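Local coordinates for protein acetylxylan esterase (Geobacillus stearothermophilus, PDB 5BN1) that removes acetyl groups from the xylose units of xylan and xylo-oligosaccharides, as a serine esterase of the GDSL (SGNH) hydrolase family that assembles into a doughnut-shaped octamer, at residues A[135-140]-A[170-175]. The protein carries 1 engineered substitution. Numbering follows the deposited sequence.
Sequences TPFYIE and VDTQAA
Thr135 and Thr172 meet where two neighbouring parallel strands of the SGNH-hydrolase sheet end, 130-134 running into a loop and 168-170 into helix 172-180. Just past the end of strand 130-134, Thr135 N still bonds to Val170 O, 2.9 Å and nearly straight at 170°. Beyond it, side chains take over. Thr172 OG1 donates to Thr135 O at 2.7 Å, from well above the carbonyl plane. In return Thr135 OG1 accepts from Thr172 N at 2.9 Å, a more bent bond. The two threonine side chains slide past each other in opposite directions. Thr135 OG1 sits between its own N and carbonyl carbon (chi1 59°), a rotamer from which it also donates to Pro136 O at 3.0 Å. One hydroxyl thus bonds within the loop and receives the N-H at the start of the helix. A valine in place of Thr135 would probably leave Thr172 N and Pro136 O without these partners and set the loop less firmly against the helix.

Next to this tight, buried set of bonds, Thr172 OG1 lies at the edge of the Phe137 ring, near its plane, 3.6 Å from CD2. The ring also meets that of Phe176, and Leu203 of helix 197-211 touches both Phe137 and Thr172. Farther along, the Gln173 side chain, bent at chi2, lies against the backbone of Tyr138. The Tyr138 side chain starts away from the helix, and its OH bonds to Tyr184 OH of a second subunit. That side chain lies near, without touching, Asp191, a probable charge-relay residue. The looser side is at Asp171, which is partly exposed and whose side chain starts away from the loop. Asp171 is the helix N-cap: its OD1 takes Ala174 N at 3.0 Å, from above the carboxylate plane.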
# COMPACT_ATOMS: atom_id res chain seq x y z
N THR A 135 -2.95 32.94 21.53
CA THR A 135 -1.77 32.52 22.33
C THR A 135 -1.44 31.06 21.98
O THR A 135 -2.38 30.31 21.62
CB THR A 135 -1.91 32.58 23.85
OG1 THR A 135 -3.00 31.75 24.34
CG2 THR A 135 -2.30 34.02 24.28
N PRO A 136 -0.19 30.69 22.01
CA PRO A 136 0.09 29.24 22.20
C PRO A 136 -0.51 28.80 23.51
O PRO A 136 -1.03 29.52 24.40
CB PRO A 136 1.60 29.23 22.11
CG PRO A 136 2.04 30.48 22.89
CD PRO A 136 1.07 31.47 22.33
N PHE A 137 -0.38 27.48 23.80
CA PHE A 137 -0.89 26.90 25.00
C PHE A 137 -0.10 25.60 25.30
O PHE A 137 0.57 25.07 24.42
CB PHE A 137 -2.42 26.53 24.86
CG PHE A 137 -2.75 25.53 23.79
CD1 PHE A 137 -2.59 24.19 24.09
CD2 PHE A 137 -3.12 25.91 22.52
CE1 PHE A 137 -2.81 23.25 23.07
CE2 PHE A 137 -3.32 25.01 21.52
CZ PHE A 137 -3.13 23.68 21.78
N TYR A 138 -0.30 25.16 26.53
CA TYR A 138 0.27 23.87 26.98
C TYR A 138 -0.74 23.30 27.89
O TYR A 138 -1.19 23.96 28.85
CB TYR A 138 1.62 24.03 27.60
CG TYR A 138 2.39 22.76 27.87
CD1 TYR A 138 2.62 21.86 26.84
CD2 TYR A 138 2.97 22.51 29.09
CE1 TYR A 138 3.37 20.74 27.03
CE2 TYR A 138 3.72 21.35 29.28
CZ TYR A 138 3.93 20.50 28.25
OH TYR A 138 4.74 19.39 28.49
N ILE A 139 -1.17 22.04 27.60
CA ILE A 139 -2.28 21.51 28.35
C ILE A 139 -1.76 20.86 29.62
O ILE A 139 -1.43 19.67 29.73
CB ILE A 139 -3.10 20.52 27.46
CG1 ILE A 139 -3.54 21.19 26.21
CG2 ILE A 139 -4.28 19.93 28.29
CD1 ILE A 139 -4.21 20.28 25.16
N GLU A 140 -1.57 21.71 30.66
CA GLU A 140 -0.87 21.36 31.88
C GLU A 140 -1.35 22.37 32.92
O GLU A 140 -1.20 23.58 32.65
CB GLU A 140 0.70 21.50 31.68
CG GLU A 140 1.45 21.40 32.97
CD GLU A 140 1.12 20.18 33.77
OE1 GLU A 140 1.30 19.02 33.25
OE2 GLU A 140 0.62 20.31 34.94
N VAL A 170 -7.06 35.93 21.51
CA VAL A 170 -7.63 34.79 22.14
C VAL A 170 -6.62 34.15 23.08
O VAL A 170 -5.55 33.68 22.62
CB VAL A 170 -8.00 33.74 21.03
CG1 VAL A 170 -8.70 32.53 21.70
CG2 VAL A 170 -8.85 34.36 19.95
N ASP A 171 -6.98 34.06 24.33
CA ASP A 171 -6.19 33.45 25.36
C ASP A 171 -6.58 31.93 25.40
O ASP A 171 -7.46 31.53 26.13
CB ASP A 171 -6.35 34.09 26.70
CG ASP A 171 -5.40 33.59 27.70
OD1 ASP A 171 -4.69 32.49 27.52
OD2 ASP A 171 -5.14 34.25 28.78
N THR A 172 -5.83 31.15 24.62
CA THR A 172 -6.16 29.68 24.53
C THR A 172 -5.76 29.03 25.78
O THR A 172 -6.29 28.01 26.17
CB THR A 172 -5.48 29.08 23.29
OG1 THR A 172 -4.07 29.24 23.45
CG2 THR A 172 -5.96 29.68 22.03
N GLN A 173 -4.71 29.48 26.48
CA GLN A 173 -4.35 28.90 27.75
C GLN A 173 -5.44 29.02 28.75
O GLN A 173 -5.72 28.09 29.43
CB GLN A 173 -3.03 29.51 28.35
CG GLN A 173 -2.52 28.74 29.51
CD GLN A 173 -2.08 27.34 29.16
OE1 GLN A 173 -2.55 26.33 29.85
NE2 GLN A 173 -1.26 27.23 28.24
N ALA A 174 -6.03 30.22 28.89
CA ALA A 174 -7.09 30.38 29.85
C ALA A 174 -8.28 29.46 29.50
O ALA A 174 -8.86 28.95 30.47
CB ALA A 174 -7.60 31.81 29.78
N ALA A 175 -8.48 29.23 28.23
CA ALA A 175 -9.61 28.34 27.79
C ALA A 175 -9.33 26.91 28.29
O ALA A 175 -10.19 26.24 28.89
CB ALA A 175 -9.79 28.41 26.33